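Local coordinates for protein nitroreductase (Desulfitobacterium hafniense, PDB 3PXV) that binds FMN and probably works as an FMN-dependent oxidoreductase of the nitroreductase family, at residues B[24-29]-B[52-57]; B[139-144]-B[154-159]; B[46-51]-B[114-119]. All coordinates share one frame; numbering follows the deposited sequence. Where two conformers were deposited one is given.

Strand 50-53 illustrates how one short strand can serve several contacts through its alternating side chains. Val50 belongs to interaction 3 and Val52 to interaction 1, two contacts that adjoin in sequence and cross along the chain, with centres about 17 Å apart. The alternate residues meet interaction 2 instead: Val53 CG2 packs 3.5 Å from Leu154 CD2, and Ile51 CD1 lies 3.6 Å from Phe156 CD1. Relation to the flavin differs among the three. Segment 114-119 of interaction 3 carries Ile115, which touches a bound FMN, and the Trp48 side chain is about 8 Å from the cofactor. In interaction 2 the side chain of Phe141 is about 12 Å from a bound FMN. Interaction 1 lies away from the flavin pocket.

Interaction 1 (B[24-29]-B[52-57]); sequences PSDELL and VVKNKE
Leu29 and Val52 have the nearest CA atoms of the two segments, 7.6 Å apart, where the first turn of helix 26-36 passes the end of strand 50-53. Ser25 sits at the N-cap of that helix, its OG accepting a weak bond from Leu28 N, and Asn55 occupies the same position before helix 56-72. The contact itself shows how a lysine can serve two neighbours at once. Its aliphatic part lies against Leu29, with Lys54 CD only 3.4 Å from Leu29 CD1, a tight carbon pair. The same Leu29 CD1 methyl reaches Val52 CG1 at 4.0 Å, completing a small apolar patch. The lysine chain bends about its CG-CD bond (chi3 -55°), which carries its ammonium group on to Asp26. Lys54 NZ forms a salt bridge with Asp26 OD1 at 2.8 Å, donating to the syn lone pair of that oxygen; the two side chains cross at about a right angle. Lys54 NZ has a second acidic partner, Glu189 of the second subunit. Leu29 packs on Cys95 and Val52 on Ile97 of strand 95-101, while Val52 and Val53 pair in parallel with a strand of the second subunit, extending the sheet beyond strand 50-53.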
# COMPACT_ATOMS: atom_id res chain seq x y z
N PRO B 24 12.23 -18.10 9.37
CA PRO B 24 12.79 -17.90 8.04
C PRO B 24 14.26 -17.52 8.18
O PRO B 24 14.64 -16.92 9.17
CB PRO B 24 11.99 -16.73 7.47
CG PRO B 24 10.73 -16.72 8.25
CD PRO B 24 11.07 -17.23 9.61
N SER B 25 15.08 -17.88 7.20
CA SER B 25 16.50 -17.56 7.26
C SER B 25 16.76 -16.04 7.17
O SER B 25 15.94 -15.30 6.63
CB SER B 25 17.26 -18.29 6.14
OG SER B 25 16.82 -17.91 4.84
N ASP B 26 17.89 -15.60 7.70
CA ASP B 26 18.29 -14.19 7.63
C ASP B 26 18.42 -13.76 6.18
O ASP B 26 18.10 -12.63 5.84
CB ASP B 26 19.63 -13.99 8.33
CG ASP B 26 19.54 -14.17 9.84
OD1 ASP B 26 18.46 -13.87 10.42
OD2 ASP B 26 20.55 -14.58 10.45
N GLU B 27 18.88 -14.68 5.34
CA GLU B 27 19.01 -14.43 3.90
C GLU B 27 17.66 -13.94 3.35
O GLU B 27 17.58 -12.92 2.69
CB GLU B 27 19.44 -15.73 3.18
CG GLU B 27 19.97 -15.59 1.74
CD GLU B 27 20.30 -16.94 1.09
OE1 GLU B 27 19.51 -17.89 1.25
OE2 GLU B 27 21.35 -17.05 0.42
N LEU B 28 16.59 -14.68 3.68
CA LEU B 28 15.25 -14.32 3.22
C LEU B 28 14.68 -13.08 3.92
O LEU B 28 14.05 -12.25 3.28
CB LEU B 28 14.28 -15.51 3.39
CG LEU B 28 14.61 -16.78 2.59
CD1 LEU B 28 13.75 -17.92 3.06
CD2 LEU B 28 14.46 -16.57 1.09
N LEU B 29 14.86 -12.96 5.23
CA LEU B 29 14.39 -11.81 5.96
C LEU B 29 15.01 -10.53 5.39
O LEU B 29 14.33 -9.52 5.28
CB LEU B 29 14.70 -11.90 7.45
CG LEU B 29 13.94 -12.94 8.27
CD1 LEU B 29 14.44 -12.94 9.73
CD2 LEU B 29 12.42 -12.71 8.21
N VAL B 52 12.58 -5.62 11.69
CA VAL B 52 12.42 -7.07 11.56
C VAL B 52 12.55 -7.67 12.95
O VAL B 52 13.65 -7.75 13.49
CB VAL B 52 13.51 -7.73 10.63
CG1 VAL B 52 13.37 -9.24 10.65
CG2 VAL B 52 13.39 -7.22 9.20
N VAL B 53 11.42 -8.09 13.51
CA VAL B 53 11.39 -8.60 14.86
C VAL B 53 11.43 -10.12 14.87
O VAL B 53 10.62 -10.75 14.24
CB VAL B 53 10.12 -8.12 15.61
CG1 VAL B 53 10.17 -8.56 17.06
CG2 VAL B 53 10.01 -6.62 15.53
N LYS B 54 12.39 -10.68 15.61
CA LYS B 54 12.56 -12.13 15.76
C LYS B 54 12.54 -12.58 17.23
O LYS B 54 12.56 -13.77 17.49
CB LYS B 54 13.91 -12.58 15.17
CG LYS B 54 14.14 -12.13 13.73
CD LYS B 54 15.23 -12.93 13.03
CE LYS B 54 16.53 -12.95 13.74
NZ LYS B 54 17.51 -13.81 13.03
N ASN B 55 12.49 -11.64 18.16
CA ASN B 55 12.54 -11.94 19.57
C ASN B 55 11.20 -12.51 20.04
O ASN B 55 10.19 -11.80 20.02
CB ASN B 55 12.91 -10.67 20.32
CG ASN B 55 13.22 -10.92 21.78
OD1 ASN B 55 12.32 -10.98 22.63
ND2 ASN B 55 14.51 -11.00 22.10
N LYS B 56 11.20 -13.77 20.47
CA LYS B 56 9.97 -14.45 20.88
C LYS B 56 9.31 -13.81 22.11
O LYS B 56 8.10 -13.59 22.14
CB LYS B 56 10.25 -15.93 21.16
CG LYS B 56 8.99 -16.80 21.30
CD LYS B 56 9.33 -18.29 21.60
CE LYS B 56 8.08 -19.19 21.46
NZ LYS B 56 8.31 -20.63 21.82
N GLU B 57 10.13 -13.49 23.10
CA GLU B 57 9.63 -12.91 24.33
C GLU B 57 8.83 -11.64 24.04
O GLU B 57 7.69 -11.51 24.48
CB GLU B 57 10.78 -12.64 25.31
CG GLU B 57 10.37 -11.98 26.63
CD GLU B 57 9.36 -12.81 27.41
OE1 GLU B 57 9.30 -14.04 27.19
OE2 GLU B 57 8.63 -12.24 28.25

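Interaction 2 (B[139-144]-B[154-159]); sequences LAFASG and LGFPEG
Phe141 and Phe156 both place CG anti to their own carbonyl carbon (chi1 -57° and -84°), and from these positions the two side chains run at each other from opposite directions. They meet through CE2 and CZ: Phe141 CZ lies 3.7 Å from Phe156 CZ, and Phe141 CE2 3.8 Å from Phe156 CE2. The ring planes are nearly parallel, at 17°, yet slid so far apart that they barely overlap, and the centroids of the Phe141 and Phe156 rings remain 5.4 Å from each other. Leu154 supplies the third group, its CD1 methyl coming to the edge of the Phe141 ring, near the ring plane, 3.8 Å from Phe141 CZ. Helix 147-154 ends between Leu154 and Phe156 in a Schellman motif, Gly155 being the C-prime residue with positive phi, which is consistent with both side chains facing Phe141. That helix also contributes Phe150 and Ser151 beside Phe141, while Phe156 reaches over to Val98 and Pro100 of strand 95-101. With no hydrogen bond across the contact, the loops on the two sides of helix 147-154 are joined here by dispersion and the burial of carbon surface, with little of the overlap that a full aromatic stack would provide.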
# COMPACT_ATOMS: atom_id res chain seq x y z
N LEU B 139 -2.49 -3.19 19.06
CA LEU B 139 -3.16 -3.24 20.35
C LEU B 139 -2.16 -3.25 21.52
O LEU B 139 -2.51 -2.90 22.64
CB LEU B 139 -4.09 -4.45 20.42
CG LEU B 139 -5.31 -4.46 19.51
CD1 LEU B 139 -6.06 -5.82 19.56
CD2 LEU B 139 -6.25 -3.32 19.88
N ALA B 140 -0.90 -3.60 21.25
CA ALA B 140 0.13 -3.58 22.28
C ALA B 140 0.40 -2.16 22.80
O ALA B 140 0.88 -2.00 23.91
CB ALA B 140 1.40 -4.19 21.74
N PHE B 141 0.06 -1.15 22.01
CA PHE B 141 0.32 0.24 22.35
C PHE B 141 -0.92 1.00 22.76
O PHE B 141 -0.83 2.11 23.27
CB PHE B 141 0.83 0.96 21.10
CG PHE B 141 2.06 0.35 20.49
CD1 PHE B 141 1.96 -0.70 19.61
CD2 PHE B 141 3.32 0.84 20.80
CE1 PHE B 141 3.07 -1.25 19.06
CE2 PHE B 141 4.43 0.28 20.25
CZ PHE B 141 4.30 -0.77 19.38
N ALA B 142 -2.07 0.37 22.56
CA ALA B 142 -3.36 1.04 22.68
C ALA B 142 -3.73 1.64 24.02
O ALA B 142 -4.37 2.67 24.04
CB ALA B 142 -4.49 0.11 22.18
N SER B 143 -3.34 1.02 25.12
CA SER B 143 -3.68 1.56 26.45
C SER B 143 -2.83 2.78 26.77
O SER B 143 -3.19 3.57 27.63
CB SER B 143 -3.47 0.50 27.52
OG SER B 143 -2.09 0.28 27.76
N GLY B 144 -1.69 2.90 26.09
CA GLY B 144 -0.75 3.97 26.34
C GLY B 144 0.18 3.66 27.52
O GLY B 144 1.22 4.31 27.70
N LEU B 154 11.38 -1.97 20.58
CA LEU B 154 11.35 -2.17 19.11
C LEU B 154 12.33 -1.26 18.41
O LEU B 154 12.77 -1.56 17.32
CB LEU B 154 9.95 -1.95 18.57
CG LEU B 154 8.98 -3.08 18.89
CD1 LEU B 154 7.53 -2.64 18.76
CD2 LEU B 154 9.27 -4.29 18.01
N GLY B 155 12.66 -0.14 19.06
CA GLY B 155 13.56 0.84 18.51
C GLY B 155 12.88 1.87 17.61
O GLY B 155 13.49 2.40 16.71
N PHE B 156 11.61 2.15 17.87
CA PHE B 156 10.88 3.17 17.11
C PHE B 156 11.60 4.51 17.21
O PHE B 156 12.16 4.83 18.25
CB PHE B 156 9.50 3.39 17.75
CG PHE B 156 8.43 2.43 17.34
CD1 PHE B 156 8.73 1.17 16.82
CD2 PHE B 156 7.11 2.76 17.57
CE1 PHE B 156 7.71 0.29 16.47
CE2 PHE B 156 6.09 1.89 17.24
CZ PHE B 156 6.39 0.65 16.70
N PRO B 157 11.55 5.32 16.14
CA PRO B 157 12.07 6.69 16.30
C PRO B 157 11.12 7.48 17.19
O PRO B 157 9.90 7.21 17.20
CB PRO B 157 12.06 7.26 14.88
CG PRO B 157 11.86 6.11 13.95
CD PRO B 157 11.24 5.00 14.73
N GLU B 158 11.64 8.48 17.90
CA GLU B 158 10.84 9.30 18.80
C GLU B 158 9.67 9.92 18.05
O GLU B 158 9.84 10.47 16.97
CB GLU B 158 11.67 10.42 19.43
CG GLU B 158 11.04 11.00 20.72
CD GLU B 158 11.78 12.23 21.25
OE1 GLU B 158 12.17 13.10 20.43
OE2 GLU B 158 11.94 12.34 22.50
N GLY B 159 8.48 9.83 18.62
CA GLY B 159 7.30 10.41 17.98
C GLY B 159 6.54 9.48 17.05
O GLY B 159 5.38 9.73 16.78

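Interaction 3 (B[46-51]-B[114-119]); sequences QAWRVI and GILCQT
Trp48 and Leu116 make a CH-pi contact that shows the geometry plainly: the CD1 methyl of Leu116 stands 3.4 Å from the centroid of the six-membered ring of Trp48, only 16° off its normal. Leu116 has CG anti to the backbone N (chi1 -180°), extending the branch from helix 106-126 onto the indole. On the opposite face of the Trp48 ring Gln46 CA lies 3.7 Å above the plane, so each face has a carbon neighbour, one central and one near the rim. Were the indole of Trp48 exchanged for an alanine, the Leu116 methyl would probably lose the face it rests on and a gap would open between helix and loop. The purely aliphatic part is smaller: Val50 CG2 approaches Leu116 CD1 at 4.0 Å. No hydrogen bond crosses between the two segments; within them, Arg49 NH1 donates to Trp48 O at 2.7 Å from above the carbonyl plane, and Ile115 O accepts from both N and OG1 of Thr119, which arrive from opposite faces of its plane. The contact sets helix 106-126 against the sheet of the FMN-dependent nitroreductase-like fold, where Ile115 touches the flavin and Gln118 and Thr119 meet the second subunit.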
# COMPACT_ATOMS: atom_id res chain seq x y z
N GLN B 46 9.46 8.82 2.98
CA GLN B 46 9.80 7.58 3.70
C GLN B 46 9.61 7.75 5.21
O GLN B 46 10.52 7.49 6.00
CB GLN B 46 11.24 7.15 3.36
CG GLN B 46 11.52 6.90 1.85
CD GLN B 46 12.95 6.44 1.56
OE1 GLN B 46 13.65 5.85 2.43
NE2 GLN B 46 13.41 6.71 0.34
N ALA B 47 8.41 8.16 5.60
CA ALA B 47 8.07 8.41 7.00
C ALA B 47 7.70 7.09 7.69
O ALA B 47 6.66 6.97 8.32
CB ALA B 47 6.92 9.43 7.08
N TRP B 48 8.60 6.12 7.55
CA TRP B 48 8.45 4.82 8.11
C TRP B 48 9.78 4.22 8.49
O TRP B 48 10.80 4.86 8.30
CB TRP B 48 7.73 3.90 7.14
CG TRP B 48 7.96 4.06 5.65
CD1 TRP B 48 7.04 4.44 4.76
CD2 TRP B 48 9.14 3.73 4.88
NE1 TRP B 48 7.55 4.41 3.49
CE2 TRP B 48 8.83 3.96 3.53
CE3 TRP B 48 10.41 3.26 5.19
CZ2 TRP B 48 9.76 3.77 2.50
CZ3 TRP B 48 11.32 3.06 4.17
CH2 TRP B 48 10.99 3.31 2.84
N ARG B 49 9.76 3.03 9.11
CA ARG B 49 10.97 2.25 9.38
C ARG B 49 10.60 0.79 9.20
O ARG B 49 9.42 0.43 9.31
CB ARG B 49 11.51 2.43 10.81
CG ARG B 49 12.00 3.81 11.19
CD ARG B 49 13.25 4.24 10.42
NE ARG B 49 13.68 5.55 10.91
CZ ARG B 49 13.13 6.73 10.57
NH1 ARG B 49 12.09 6.79 9.75
NH2 ARG B 49 13.60 7.86 11.09
N VAL B 50 11.60 -0.06 8.95
CA VAL B 50 11.37 -1.49 8.73
C VAL B 50 12.09 -2.23 9.86
O VAL B 50 13.32 -2.41 9.82
CB VAL B 50 11.86 -1.91 7.33
CG1 VAL B 50 11.78 -3.42 7.12
CG2 VAL B 50 11.08 -1.17 6.28
N ILE B 51 11.33 -2.64 10.88
CA ILE B 51 11.87 -3.31 12.04
C ILE B 51 11.56 -4.80 11.95
O ILE B 51 10.41 -5.21 12.11
CB ILE B 51 11.27 -2.70 13.34
CG1 ILE B 51 11.54 -1.20 13.39
CG2 ILE B 51 11.86 -3.36 14.60
CD1 ILE B 51 10.88 -0.51 14.52
N GLY B 114 0.79 1.45 3.71
CA GLY B 114 0.16 0.34 2.99
C GLY B 114 0.96 -0.08 1.78
O GLY B 114 1.04 -1.25 1.45
N ILE B 115 1.56 0.90 1.11
CA ILE B 115 2.42 0.63 -0.04
C ILE B 115 3.57 -0.24 0.38
O ILE B 115 3.92 -1.18 -0.32
CB ILE B 115 2.95 1.92 -0.62
CG1 ILE B 115 1.81 2.65 -1.33
CG2 ILE B 115 4.12 1.62 -1.58
CD1 ILE B 115 2.17 3.98 -1.99
N LEU B 116 4.16 0.05 1.53
CA LEU B 116 5.30 -0.73 1.97
C LEU B 116 4.89 -2.12 2.48
O LEU B 116 5.58 -3.12 2.20
CB LEU B 116 6.08 0.06 3.01
CG LEU B 116 7.35 -0.51 3.65
CD1 LEU B 116 8.27 0.60 4.06
CD2 LEU B 116 6.99 -1.42 4.85
N CYS B 117 3.77 -2.21 3.22
CA CYS B 117 3.34 -3.50 3.74
C CYS B 117 3.01 -4.47 2.63
O CYS B 117 3.33 -5.64 2.74
CB CYS B 117 2.22 -3.36 4.77
SG CYS B 117 2.89 -2.63 6.31
N GLN B 118 2.40 -3.98 1.55
CA GLN B 118 2.10 -4.83 0.38
C GLN B 118 3.42 -5.25 -0.28
O GLN B 118 3.57 -6.39 -0.69
CB GLN B 118 1.16 -4.14 -0.62
CG GLN B 118 0.83 -4.92 -1.88
CD GLN B 118 0.08 -6.23 -1.66
OE1 GLN B 118 0.03 -6.74 -0.56
NE2 GLN B 118 -0.48 -6.79 -2.72
N THR B 119 4.39 -4.34 -0.36
CA THR B 119 5.68 -4.72 -0.95
C THR B 119 6.31 -5.87 -0.15
O THR B 119 6.83 -6.83 -0.73
CB THR B 119 6.60 -3.55 -1.00
OG1 THR B 119 5.96 -2.49 -1.72
CG2 THR B 119 7.92 -3.94 -1.68